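Local coordinates for DltD domain-containing protein (PDB 7D78) that is a fungal thioesterase of the polyketide transferase af380 family, an alpha/beta hydrolase that probably closes polyketide chains into medium-ring lactones, at residues P192-N200 with G212-G220. Residues are numbered along the deposited sequence; the frame is centred on the assembly and turned at random.
Sequences PPFNSKGEN and GIEAYGFMG
Two CH-pi contacts, one donated from each segment, hold the loop of Phe194 and the type I beta turn Asn195-Gly198 that follows it against helix 210-220 of this alpha/beta hydrolase, in the connection from strand 190-191 to that helix. Ala215 aims CB at the middle of the Phe194 ring, 3.4 Å from the centroid and almost exactly on the ring normal, so the six ring carbons are about equally far from the methyl. With CG of Phe194 anti to its own carbonyl carbon (chi1 -54°), the ring lies against the helix, where CD1 also meets CG of Met219 at 4.2 Å. Ala215 approaches a probable Ser-His-Asp triad without touching it, and a glycerol, probably from the crystallisation liquor, lies beside Phe194 and may mark a pocket. The roles reverse at Tyr216, whose phenol lies flat against the turn backbone: CA of Ser196 sits 3.4 Å from its ring centroid, while O of Phe194 approaches CD1 at the ring edge. Replacing Tyr216 by an alanine would probably leave CA and CB of Ser196 without their aromatic cover and weaken the hold on the turn. The turn itself is braced by Asn195, whose OD1 accepts Glu199 N, the donor standing above the carbonyl plane. Gly198 and Gly212 let the backbones close in, since a CB on either would clash; CA of Gly212 makes a CA-H...O contact with O of Gly198 at 3.2 Å.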
ATOM      1  N   PRO A 192      11.415 -19.779  -2.989  1.00 22.18           N
ATOM      2  CA  PRO A 192      12.012 -19.180  -4.182  1.00 26.76           C
ATOM      3  C   PRO A 192      10.948 -18.449  -4.978  1.00 24.33           C
ATOM      4  O   PRO A 192       9.824 -18.952  -5.112  1.00 23.28           O
ATOM      5  CB  PRO A 192      12.555 -20.391  -4.971  1.00 26.72           C
ATOM      6  CG  PRO A 192      12.488 -21.550  -4.038  1.00 37.51           C
ATOM      7  CD  PRO A 192      11.384 -21.251  -3.072  1.00 25.88           C
ATOM      8  N   PRO A 193      11.251 -17.256  -5.500  1.00 23.73           N
ATOM      9  CA  PRO A 193      10.254 -16.539  -6.316  1.00 21.07           C
ATOM     10  C   PRO A 193       9.833 -17.301  -7.562  1.00 26.21           C
ATOM     11  O   PRO A 193       8.772 -16.998  -8.128  1.00 19.66           O
ATOM     12  CB  PRO A 193      10.962 -15.229  -6.697  1.00 24.35           C
ATOM     13  CG  PRO A 193      12.248 -15.198  -5.944  1.00 25.56           C
ATOM     14  CD  PRO A 193      12.533 -16.537  -5.384  1.00 21.13           C
ATOM     15  N   PHE A 194      10.653 -18.247  -8.029  1.00 22.46           N
ATOM     16  CA  PHE A 194      10.332 -19.093  -9.174  1.00 25.94           C
ATOM     17  C   PHE A 194      10.860 -20.494  -8.892  1.00 26.70           C
ATOM     18  O   PHE A 194      12.057 -20.660  -8.633  1.00 28.21           O
ATOM     19  CB  PHE A 194      10.943 -18.539 -10.471  1.00 27.07           C
ATOM     20  CG  PHE A 194      10.583 -17.099 -10.746  1.00 26.43           C
ATOM     21  CD1 PHE A 194      11.371 -16.074 -10.263  1.00 25.08           C
ATOM     22  CD2 PHE A 194       9.455 -16.778 -11.491  1.00 26.96           C
ATOM     23  CE1 PHE A 194      11.045 -14.747 -10.504  1.00 27.09           C
ATOM     24  CE2 PHE A 194       9.122 -15.452 -11.735  1.00 25.84           C
ATOM     25  CZ  PHE A 194       9.926 -14.437 -11.239  1.00 25.52           C
ATOM     26  N   ASN A 195       9.976 -21.491  -8.916  1.00 28.94           N
ATOM     27  CA  ASN A 195      10.418 -22.867  -8.725  1.00 35.02           C
ATOM     28  C   ASN A 195      10.900 -23.441 -10.056  1.00 33.84           C
ATOM     29  O   ASN A 195      10.858 -22.782 -11.099  1.00 30.94           O
ATOM     30  CB  ASN A 195       9.307 -23.715  -8.090  1.00 31.58           C
ATOM     31  CG  ASN A 195       8.097 -23.923  -9.001  1.00 31.90           C
ATOM     32  OD1 ASN A 195       8.183 -23.836 -10.222  1.00 32.36           O
ATOM     33  ND2 ASN A 195       6.952 -24.205  -8.389  1.00 34.97           N
ATOM     34  N   SER A 196      11.353 -24.699 -10.024  1.00 35.31           N
ATOM     35  CA  SER A 196      11.932 -25.321 -11.211  1.00 34.80           C
ATOM     36  C   SER A 196      10.944 -25.431 -12.366  1.00 35.67           C
ATOM     37  O   SER A 196      11.370 -25.532 -13.521  1.00 36.97           O
ATOM     38  CB  SER A 196      12.471 -26.707 -10.866  1.00 35.90           C
ATOM     39  OG  SER A 196      11.403 -27.539 -10.470  1.00 35.52           O
ATOM     40  N   LYS A 197       9.639 -25.433 -12.096  1.00 30.33           N
ATOM     41  CA  LYS A 197       8.698 -25.338 -13.202  1.00 31.14           C
ATOM     42  C   LYS A 197       8.507 -23.900 -13.674  1.00 29.42           C
ATOM     43  O   LYS A 197       7.682 -23.657 -14.563  1.00 34.10           O
ATOM     44  CB  LYS A 197       7.347 -25.946 -12.817  1.00 33.15           C
ATOM     45  CG  LYS A 197       7.381 -27.453 -12.567  1.00 43.00           C
ATOM     46  CD  LYS A 197       6.006 -27.987 -12.191  1.00 49.16           C
ATOM     47  CE  LYS A 197       5.573 -27.528 -10.797  1.00 48.45           C
ATOM     48  NZ  LYS A 197       6.280 -28.260  -9.704  1.00 51.18           N
ATOM     49  N   GLY A 198       9.262 -22.952 -13.117  1.00 31.82           N
ATOM     50  CA  GLY A 198       9.079 -21.544 -13.418  1.00 30.29           C
ATOM     51  C   GLY A 198       7.879 -20.902 -12.761  1.00 31.13           C
ATOM     52  O   GLY A 198       7.518 -19.773 -13.123  1.00 31.10           O
ATOM     53  N   GLU A 199       7.258 -21.571 -11.796  1.00 27.53           N
ATOM     54  CA  GLU A 199       5.971 -21.141 -11.274  1.00 29.69           C
ATOM     55  C   GLU A 199       6.125 -20.535  -9.889  1.00 21.29           C
ATOM     56  O   GLU A 199       7.135 -20.714  -9.207  1.00 29.04           O
ATOM     57  CB  GLU A 199       4.986 -22.316 -11.223  1.00 28.49           C
ATOM     58  CG  GLU A 199       4.638 -22.886 -12.588  1.00 32.91           C
ATOM     59  CD  GLU A 199       3.607 -24.004 -12.510  1.00 39.30           C
ATOM     60  OE1 GLU A 199       3.739 -24.885 -11.636  1.00 43.87           O
ATOM     61  OE2 GLU A 199       2.658 -23.993 -13.319  1.00 51.40           O
ATOM     62  N   ASN A 200       5.075 -19.842  -9.469  1.00 22.55           N
ATOM     63  CA  ASN A 200       4.989 -19.306  -8.120  1.00 26.39           C
ATOM     64  C   ASN A 200       3.514 -19.193  -7.766  1.00 20.23           C
ATOM     65  O   ASN A 200       2.648 -19.297  -8.646  1.00 20.34           O
ATOM     66  CB  ASN A 200       5.711 -17.953  -8.014  1.00 22.52           C
ATOM     67  CG  ASN A 200       5.230 -16.956  -9.039  1.00 23.51           C
ATOM     68  OD1 ASN A 200       4.071 -16.547  -9.021  1.00 22.94           O
ATOM     69  ND2 ASN A 200       6.122 -16.548  -9.940  1.00 21.80           N
ATOM     70  N   GLY A 212       8.700 -17.693 -16.828  1.00 26.19           N
ATOM     71  CA  GLY A 212       8.956 -18.188 -15.488  1.00 26.46           C
ATOM     72  C   GLY A 212      10.144 -19.126 -15.438  1.00 27.09           C
ATOM     73  O   GLY A 212      10.940 -19.085 -14.498  1.00 26.67           O
ATOM     74  N   ILE A 213      10.278 -19.990 -16.449  1.00 27.12           N
ATOM     75  CA  ILE A 213      11.423 -20.896 -16.492  1.00 30.60           C
ATOM     76  C   ILE A 213      12.711 -20.110 -16.668  1.00 26.17           C
ATOM     77  O   ILE A 213      13.734 -20.413 -16.042  1.00 29.26           O
ATOM     78  CB  ILE A 213      11.245 -21.946 -17.606  1.00 32.20           C
ATOM     79  CG1 ILE A 213      10.057 -22.853 -17.293  1.00 34.22           C
ATOM     80  CG2 ILE A 213      12.512 -22.774 -17.758  1.00 30.98           C
ATOM     81  CD1 ILE A 213       9.366 -23.413 -18.523  1.00 38.13           C
ATOM     82  N   GLU A 214      12.686 -19.078 -17.514  1.00 29.81           N
ATOM     83  CA  GLU A 214      13.877 -18.257 -17.683  1.00 26.71           C
ATOM     84  C   GLU A 214      14.221 -17.512 -16.398  1.00 31.84           C
ATOM     85  O   GLU A 214      15.402 -17.351 -16.065  1.00 29.56           O
ATOM     86  CB  GLU A 214      13.679 -17.284 -18.841  1.00 28.87           C
ATOM     87  CG  GLU A 214      14.889 -16.432 -19.120  1.00 40.21           C
ATOM     88  CD  GLU A 214      14.639 -15.421 -20.220  1.00 46.78           C
ATOM     89  OE1 GLU A 214      13.529 -15.434 -20.809  1.00 40.45           O
ATOM     90  OE2 GLU A 214      15.559 -14.618 -20.491  1.00 43.66           O
ATOM     91  N   ALA A 215      13.207 -17.049 -15.661  1.00 28.18           N
ATOM     92  CA  ALA A 215      13.475 -16.385 -14.386  1.00 26.08           C
ATOM     93  C   ALA A 215      14.057 -17.368 -13.379  1.00 28.71           C
ATOM     94  O   ALA A 215      15.012 -17.044 -12.662  1.00 28.58           O
ATOM     95  CB  ALA A 215      12.190 -15.751 -13.842  1.00 23.36           C
ATOM     96  N   TYR A 216      13.485 -18.571 -13.315  1.00 28.52           N
ATOM     97  CA  TYR A 216      14.044 -19.629 -12.484  1.00 27.99           C
ATOM     98  C   TYR A 216      15.535 -19.825 -12.765  1.00 32.46           C
ATOM     99  O   TYR A 216      16.360 -19.813 -11.843  1.00 28.72           O
ATOM    100  CB  TYR A 216      13.269 -20.926 -12.721  1.00 29.11           C
ATOM    101  CG  TYR A 216      13.982 -22.154 -12.198  1.00 34.75           C
ATOM    102  CD1 TYR A 216      14.098 -22.382 -10.826  1.00 34.79           C
ATOM    103  CD2 TYR A 216      14.548 -23.078 -13.070  1.00 34.49           C
ATOM    104  CE1 TYR A 216      14.752 -23.492 -10.340  1.00 33.96           C
ATOM    105  CE2 TYR A 216      15.205 -24.199 -12.590  1.00 34.65           C
ATOM    106  CZ  TYR A 216      15.302 -24.397 -11.226  1.00 36.36           C
ATOM    107  OH  TYR A 216      15.950 -25.506 -10.737  1.00 40.21           O
ATOM    108  N   GLY A 217      15.901 -19.993 -14.040  1.00 29.84           N
ATOM    109  CA  GLY A 217      17.306 -20.188 -14.370  0.98 30.53           C
ATOM    110  C   GLY A 217      18.159 -18.988 -14.012  1.00 34.66           C
ATOM    111  O   GLY A 217      19.269 -19.132 -13.497  1.00 31.06           O
ATOM    112  N   PHE A 218      17.646 -17.786 -14.269  1.00 34.16           N
ATOM    113  CA  PHE A 218      18.379 -16.567 -13.957  1.00 30.81           C
ATOM    114  C   PHE A 218      18.629 -16.437 -12.458  1.00 36.86           C
ATOM    115  O   PHE A 218      19.737 -16.101 -12.027  1.00 33.84           O
ATOM    116  CB  PHE A 218      17.588 -15.377 -14.487  1.00 34.31           C
ATOM    117  CG  PHE A 218      18.213 -14.054 -14.215  1.00 37.99           C
ATOM    118  CD1 PHE A 218      19.340 -13.646 -14.912  1.00 40.02           C
ATOM    119  CD2 PHE A 218      17.645 -13.192 -13.298  1.00 36.84           C
ATOM    120  CE1 PHE A 218      19.907 -12.412 -14.683  1.00 44.29           C
ATOM    121  CE2 PHE A 218      18.191 -11.955 -13.076  1.00 46.36           C
ATOM    122  CZ  PHE A 218      19.338 -11.562 -13.763  1.00 46.99           C
ATOM    123  N   MET A 219      17.600 -16.697 -11.644  1.00 32.27           N
ATOM    124  CA  MET A 219      17.756 -16.578 -10.195  1.00 30.73           C
ATOM    125  C   MET A 219      18.658 -17.674  -9.641  1.00 33.58           C
ATOM    126  O   MET A 219      19.411 -17.443  -8.687  1.00 35.43           O
ATOM    127  CB  MET A 219      16.391 -16.628  -9.513  1.00 30.77           C
ATOM    128  CG  MET A 219      15.523 -15.405  -9.757  1.00 29.04           C
ATOM    129  SD  MET A 219      16.339 -13.892  -9.213  1.00 29.98           S
ATOM    130  CE  MET A 219      14.967 -12.738  -9.350  1.00 32.29           C
ATOM    131  N   GLY A 220      18.573 -18.881 -10.209  1.00 35.25           N
ATOM    132  CA  GLY A 220      19.381 -20.002  -9.765  1.00 41.22           C
ATOM    133  C   GLY A 220      20.778 -20.027 -10.330  1.00 46.36           C
ATOM    134  O   GLY A 220      21.626 -20.774  -9.831  1.00 55.45           O
TER